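Local coordinates for protein interpain A (PDB 3BB7) that is the zymogen portion, inhibitory pro-segment plus peptidase C10 domain, of a protein that probably acts as a cysteine protease of the oral bacterium Prevotella intermedia, at residues 49-54 against 292-297; 154-159 against 216-221. The protein carries 1 engineered substitution. One frame throughout, in Å; residues are numbered along the deposited sequence.

Interaction 1: residues 49-54 against 292-297; sequences PSFKWW and GYYKID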
loop_
_atom_site.group_PDB
_atom_site.type_symbol
_atom_site.label_atom_id
_atom_site.label_comp_id
_atom_site.label_asym_id
_atom_site.label_seq_id
_atom_site.Cartn_x
_atom_site.Cartn_y
_atom_site.Cartn_z
ATOM N N PRO A 49 -1.641 -0.060 9.967
ATOM C CA PRO A 49 -1.900 1.385 9.918
ATOM C C PRO A 49 -2.606 1.858 8.623
ATOM O O PRO A 49 -3.360 2.855 8.650
ATOM C CB PRO A 49 -0.487 1.996 10.025
ATOM C CG PRO A 49 0.289 0.899 10.723
ATOM C CD PRO A 49 -0.193 -0.335 10.038
ATOM N N SER A 50 -2.377 1.179 7.502
ATOM C CA SER A 50 -2.944 1.673 6.249
ATOM C C SER A 50 -4.442 1.332 6.181
ATOM O O SER A 50 -5.259 2.140 5.688
ATOM C CB SER A 50 -2.139 1.140 5.076
ATOM O OG SER A 50 -0.790 1.598 5.179
ATOM N N PHE A 51 -4.821 0.168 6.722
ATOM C CA PHE A 51 -6.237 -0.174 6.856
ATOM C C PHE A 51 -6.927 0.796 7.816
ATOM O O PHE A 51 -8.064 1.251 7.562
ATOM C CB PHE A 51 -6.359 -1.628 7.332
ATOM C CG PHE A 51 -7.769 -2.090 7.605
ATOM C CD1 PHE A 51 -8.175 -2.447 8.902
ATOM C CD2 PHE A 51 -8.654 -2.252 6.550
ATOM C CE1 PHE A 51 -9.488 -2.916 9.140
ATOM C CE2 PHE A 51 -9.945 -2.734 6.760
ATOM C CZ PHE A 51 -10.368 -3.056 8.065
ATOM N N LYS A 52 -6.221 1.170 8.881
ATOM C CA LYS A 52 -6.758 2.171 9.805
ATOM C C LYS A 52 -7.051 3.496 9.096
ATOM O O LYS A 52 -8.111 4.106 9.336
ATOM C CB LYS A 52 -5.795 2.372 10.979
ATOM C CG LYS A 52 -5.895 1.252 11.977
ATOM C CD LYS A 52 -4.993 1.509 13.196
ATOM C CE LYS A 52 -5.441 0.685 14.399
ATOM N NZ LYS A 52 -5.816 -0.707 13.993
ATOM N N TRP A 53 -6.143 3.924 8.209
ATOM C CA TRP A 53 -6.370 5.128 7.406
ATOM C C TRP A 53 -7.647 4.978 6.577
ATOM O O TRP A 53 -8.505 5.879 6.566
ATOM C CB TRP A 53 -5.184 5.442 6.476
ATOM C CG TRP A 53 -5.578 6.466 5.467
ATOM C CD1 TRP A 53 -5.669 7.838 5.652
ATOM C CD2 TRP A 53 -6.036 6.216 4.135
ATOM N NE1 TRP A 53 -6.092 8.442 4.486
ATOM C CE2 TRP A 53 -6.354 7.471 3.551
ATOM C CE3 TRP A 53 -6.188 5.053 3.374
ATOM C CZ2 TRP A 53 -6.868 7.585 2.248
ATOM C CZ3 TRP A 53 -6.685 5.155 2.065
ATOM C CH2 TRP A 53 -7.017 6.422 1.515
ATOM N N TRP A 54 -7.774 3.844 5.898
ATOM C CA TRP A 54 -8.899 3.619 5.002
ATOM C C TRP A 54 -10.223 3.728 5.788
ATOM O O TRP A 54 -11.174 4.359 5.324
ATOM C CB TRP A 54 -8.769 2.254 4.320
ATOM C CG TRP A 54 -9.904 1.991 3.377
ATOM C CD1 TRP A 54 -10.037 2.447 2.082
ATOM C CD2 TRP A 54 -11.067 1.198 3.650
ATOM N NE1 TRP A 54 -11.237 2.009 1.550
ATOM C CE2 TRP A 54 -11.874 1.217 2.482
ATOM C CE3 TRP A 54 -11.495 0.467 4.770
ATOM C CZ2 TRP A 54 -13.115 0.588 2.428
ATOM C CZ3 TRP A 54 -12.721 -0.184 4.706
ATOM C CH2 TRP A 54 -13.508 -0.125 3.538
ATOM N N GLY A 292 -7.709 -7.600 0.752
ATOM C CA GLY A 292 -9.017 -7.883 0.140
ATOM C C GLY A 292 -9.384 -6.815 -0.858
ATOM O O GLY A 292 -8.508 -6.074 -1.320
ATOM N N TYR A 293 -10.674 -6.720 -1.189
ATOM C CA TYR A 293 -11.165 -5.722 -2.150
ATOM C C TYR A 293 -11.887 -4.620 -1.411
ATOM O O TYR A 293 -12.749 -4.873 -0.560
ATOM C CB TYR A 293 -12.098 -6.393 -3.138
ATOM C CG TYR A 293 -11.390 -7.181 -4.230
ATOM C CD1 TYR A 293 -11.322 -6.691 -5.534
ATOM C CD2 TYR A 293 -10.764 -8.383 -3.950
ATOM C CE1 TYR A 293 -10.700 -7.435 -6.543
ATOM C CE2 TYR A 293 -10.135 -9.137 -4.955
ATOM C CZ TYR A 293 -10.081 -8.632 -6.238
ATOM O OH TYR A 293 -9.479 -9.392 -7.224
ATOM N N TYR A 294 -11.542 -3.388 -1.748
ATOM C CA TYR A 294 -12.022 -2.213 -1.021
ATOM C C TYR A 294 -12.419 -1.088 -1.950
ATOM O O TYR A 294 -11.827 -0.915 -3.008
ATOM C CB TYR A 294 -10.901 -1.725 -0.077
ATOM C CG TYR A 294 -10.642 -2.733 1.036
ATOM C CD1 TYR A 294 -11.396 -2.690 2.212
ATOM C CD2 TYR A 294 -9.674 -3.738 0.912
ATOM C CE1 TYR A 294 -11.229 -3.624 3.220
ATOM C CE2 TYR A 294 -9.475 -4.691 1.959
ATOM C CZ TYR A 294 -10.258 -4.596 3.114
ATOM O OH TYR A 294 -10.144 -5.512 4.140
ATOM N N LYS A 295 -13.395 -0.300 -1.548
ATOM C CA LYS A 295 -13.757 0.883 -2.335
ATOM C C LYS A 295 -12.767 2.024 -2.159
ATOM O O LYS A 295 -12.412 2.413 -1.037
ATOM C CB LYS A 295 -15.157 1.350 -1.932
ATOM C CG LYS A 295 -16.255 0.432 -2.491
ATOM C CD LYS A 295 -17.614 1.043 -2.362
ATOM C CE LYS A 295 -18.615 0.315 -3.250
ATOM N NZ LYS A 295 -18.681 0.857 -4.639
ATOM N N ILE A 296 -12.338 2.580 -3.280
ATOM C CA ILE A 296 -11.622 3.857 -3.271
ATOM C C ILE A 296 -12.312 4.913 -4.157
ATOM O O ILE A 296 -12.027 6.110 -4.024
ATOM C CB ILE A 296 -10.125 3.775 -3.643
ATOM C CG1 ILE A 296 -9.963 3.337 -5.098
ATOM C CG2 ILE A 296 -9.364 2.874 -2.625
ATOM C CD1 ILE A 296 -8.556 3.586 -5.675
ATOM N N ASP A 297 -13.210 4.497 -5.045
ATOM C CA ASP A 297 -13.850 5.491 -5.912
ATOM C C ASP A 297 -14.520 6.614 -5.126
ATOM O O ASP A 297 -14.402 7.794 -5.470
ATOM C CB ASP A 297 -14.841 4.843 -6.897
ATOM C CG ASP A 297 -15.859 3.914 -6.236
ATOM O OD1 ASP A 297 -15.866 3.713 -4.996
ATOM O OD2 ASP A 297 -16.698 3.363 -6.992
#
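W54, on the first turns of the pro-segment helix 49-68, lays one face of its indole against the edge of the Y294 ring. The pairing is a T-shaped (edge-to-face) stack, and it docks that helix on a large antiparallel sheet shared by pro-segment and peptidase, through strand 292-294, which pairs with 35-39. The tight part is here: the six-membered ring of W54 and the Y294 ring have centroids 4.8 Å apart and planes at 70°, with CD1 of Y294 3.6 Å from CH2 of W54. The CG of W54 lies anti to the backbone N (chi1 -179°) and beside the carbonyl carbon, which places the indole where its face meets Y294 and its NE1 meets K295 O. F51 crosses Y294 at about a right angle and adds a smaller contact, its CE2 lying 3.8 Å from the OH of Y294; that hydroxyl is hydrogen-bonded to V290 O. The contact thins out at K295, whose chain leads away from the helix to D297 OD2, a long salt bridge of 4.0 Å from NZ; D297 OD2 also accepts from I75 N. W53, the residue before W54, stacks on H267, the predicted proton acceptor, so this helix end packs against the active-site region. One direct polar link joins the two segments: W54 NE1 donates to K295 O at 2.9 Å, nearly straight at 171°, with the oxygen in the plane of the indole.

Interaction 2: residues 154-159 against 216-221; sequences ADFGNT and RTYFGF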
loop_
_atom_site.group_PDB
_atom_site.type_symbol
_atom_site.label_atom_id
_atom_site.label_comp_id
_atom_site.label_asym_id
_atom_site.label_seq_id
_atom_site.Cartn_x
_atom_site.Cartn_y
_atom_site.Cartn_z
ATOM N N ALA A 154 22.640 2.266 1.181
ATOM C CA ALA A 154 22.364 1.257 0.181
ATOM C C ALA A 154 23.307 1.462 -1.007
ATOM O O ALA A 154 23.401 2.577 -1.550
ATOM C CB ALA A 154 20.938 1.417 -0.272
ATOM N N ASP A 155 24.011 0.406 -1.399
ATOM C CA ASP A 155 24.838 0.441 -2.611
ATOM C C ASP A 155 24.068 -0.256 -3.716
ATOM O O ASP A 155 24.274 -1.446 -4.009
ATOM C CB ASP A 155 26.173 -0.256 -2.354
ATOM C CG ASP A 155 27.092 -0.202 -3.559
ATOM O OD1 ASP A 155 26.680 0.378 -4.608
ATOM O OD2 ASP A 155 28.219 -0.765 -3.454
ATOM N N PHE A 156 23.127 0.477 -4.316
ATOM C CA PHE A 156 22.250 -0.101 -5.343
ATOM C C PHE A 156 23.053 -0.654 -6.527
ATOM O O PHE A 156 22.735 -1.732 -7.081
ATOM C CB PHE A 156 21.225 0.921 -5.867
ATOM C CG PHE A 156 20.464 1.674 -4.798
ATOM C CD1 PHE A 156 19.226 1.226 -4.338
ATOM C CD2 PHE A 156 20.941 2.897 -4.330
ATOM C CE1 PHE A 156 18.498 1.952 -3.419
ATOM C CE2 PHE A 156 20.235 3.629 -3.349
ATOM C CZ PHE A 156 19.011 3.152 -2.900
ATOM N N GLY A 157 24.065 0.112 -6.961
ATOM C CA GLY A 157 24.771 -0.231 -8.207
ATOM C C GLY A 157 25.557 -1.527 -8.093
ATOM O O GLY A 157 25.824 -2.186 -9.111
ATOM N N ASN A 158 25.928 -1.932 -6.876
ATOM C CA ASN A 158 26.633 -3.203 -6.695
ATOM C C ASN A 158 25.758 -4.318 -6.146
ATOM O O ASN A 158 26.268 -5.382 -5.760
ATOM C CB ASN A 158 27.877 -3.003 -5.843
ATOM C CG ASN A 158 28.958 -2.244 -6.572
ATOM O OD1 ASN A 158 29.356 -2.626 -7.664
ATOM N ND2 ASN A 158 29.416 -1.152 -5.981
ATOM N N THR A 159 24.439 -4.112 -6.152
ATOM C CA THR A 159 23.543 -5.102 -5.600
ATOM C C THR A 159 22.769 -5.798 -6.707
ATOM O O THR A 159 22.073 -5.136 -7.488
ATOM C CB THR A 159 22.563 -4.467 -4.592
ATOM O OG1 THR A 159 23.317 -3.971 -3.496
ATOM C CG2 THR A 159 21.566 -5.502 -4.053
ATOM N N ARG A 216 13.235 6.227 -10.132
ATOM C CA ARG A 216 13.933 6.645 -11.376
ATOM C C ARG A 216 15.435 6.497 -11.233
ATOM O O ARG A 216 16.123 5.965 -12.131
ATOM C CB ARG A 216 13.602 8.108 -11.771
ATOM C CG ARG A 216 12.135 8.323 -12.183
ATOM C CD ARG A 216 11.890 9.769 -12.604
ATOM N NE ARG A 216 11.937 10.747 -11.529
ATOM C CZ ARG A 216 10.875 11.191 -10.869
ATOM N NH1 ARG A 216 9.676 10.677 -11.109
ATOM N NH2 ARG A 216 11.012 12.145 -9.944
ATOM N N THR A 217 15.960 7.063 -10.139
ATOM C CA THR A 217 17.395 7.270 -10.007
ATOM C C THR A 217 18.179 6.046 -9.591
ATOM O O THR A 217 19.252 5.766 -10.174
ATOM C CB THR A 217 17.670 8.436 -9.061
ATOM O OG1 THR A 217 17.194 9.623 -9.706
ATOM C CG2 THR A 217 19.153 8.615 -8.780
ATOM N N TYR A 218 17.696 5.352 -8.556
ATOM C CA TYR A 218 18.441 4.245 -7.963
ATOM C C TYR A 218 18.012 2.893 -8.509
ATOM O O TYR A 218 18.785 1.946 -8.468
ATOM C CB TYR A 218 18.318 4.267 -6.434
ATOM C CG TYR A 218 18.826 5.554 -5.850
ATOM C CD1 TYR A 218 17.979 6.428 -5.191
ATOM C CD2 TYR A 218 20.176 5.896 -5.954
ATOM C CE1 TYR A 218 18.427 7.621 -4.673
ATOM C CE2 TYR A 218 20.664 7.070 -5.389
ATOM C CZ TYR A 218 19.780 7.953 -4.775
ATOM O OH TYR A 218 20.235 9.147 -4.257
ATOM N N PHE A 219 16.793 2.795 -9.040
ATOM C CA PHE A 219 16.333 1.520 -9.583
ATOM C C PHE A 219 16.184 1.503 -11.096
ATOM O O PHE A 219 15.956 0.436 -11.690
ATOM C CB PHE A 219 15.034 1.066 -8.926
ATOM C CG PHE A 219 15.190 0.657 -7.481
ATOM C CD1 PHE A 219 14.827 1.521 -6.459
ATOM C CD2 PHE A 219 15.650 -0.619 -7.140
ATOM C CE1 PHE A 219 14.934 1.139 -5.101
ATOM C CE2 PHE A 219 15.747 -1.024 -5.796
ATOM C CZ PHE A 219 15.381 -0.149 -4.768
ATOM N N GLY A 220 16.270 2.680 -11.711
ATOM C CA GLY A 220 16.233 2.804 -13.162
ATOM C C GLY A 220 14.865 2.662 -13.815
ATOM O O GLY A 220 14.776 2.361 -15.009
ATOM N N PHE A 221 13.802 2.903 -13.054
ATOM C CA PHE A 221 12.461 2.936 -13.632
ATOM C C PHE A 221 12.217 4.284 -14.291
ATOM O O PHE A 221 11.720 5.228 -13.655
ATOM C CB PHE A 221 11.377 2.677 -12.587
ATOM C CG PHE A 221 11.353 1.266 -12.079
ATOM C CD1 PHE A 221 10.814 0.239 -12.860
ATOM C CD2 PHE A 221 11.924 0.950 -10.853
ATOM C CE1 PHE A 221 10.777 -1.102 -12.374
ATOM C CE2 PHE A 221 11.943 -0.359 -10.362
ATOM C CZ PHE A 221 11.348 -1.395 -11.111
#
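The unusual feature is where CB of Y218 sits: over the centre of the F156 ring, almost exactly on its normal and 3.5 Å from the centroid. This CH-pi contact is the middle of an aromatic cluster of F156, Y218 and F219, formed where the turn after strand 150-154 packs on the C-terminal end of helix 208-218 in the peptidase domain. With CB in that place, the Y218 ring lies slid to one side: its plane is within 18° of that of F156, but the two rings barely overlap, and the close approach is along one side of each ring, CD2 of Y218 to CE2 of F156 at 3.5 Å. The CG of F156 lies anti to the carbonyl carbon and beside the backbone N (chi1 -49°), which is how the ring comes to lie against helix 208-218. Y218 CB covers one face of F156, and A154 CB lies over the opposite one, toward its rim, so the phenyl is sandwiched between its own strand end and the helix.

F219 takes a different part of the same ring. F156 turns its edge to the face of F219 in a T-shaped pair with planes at 73°, and CE1 of F156 is 4.0 Å from CZ of F219. Both F156 and F219 also touch A192 of helix 176-192, which extends the apolar patch. Beyond F219 the chain leaves the helix at G220, whose phi is positive.

The turn carrying F156 is held by its own polar groups. D155 receives a bond from N158 ND2 on OD2 at 2.8 Å, through the syn lone pair and in the plane of the amide. Its backbone oxygen is also engaged: OG1 of T159 donates to D155 O at 2.7 Å, coming from above the carbonyl plane.

Both contacts are buried and led by aromatic rings, yet they hold different elements. The centre of interaction 1 is about 9 Å from the chain centre, that of interaction 2 about 21 Å. The first joins the pro-segment helix to strand 292-294, a peptidase strand in the shared sheet; the second stays within the peptidase domain and ties a turn to a helix end, away from the annotated sites. Their chemistry differs: 49-54 against 292-297 adds an indole-to-carbonyl hydrogen bond to its ring packing, whereas 154-159 against 216-221 is apolar across the interface and keeps its polar bonds inside the turn. Their nearest atoms are about 19 Å apart, and interaction 2 is nested in the chain loop that interaction 1 closes.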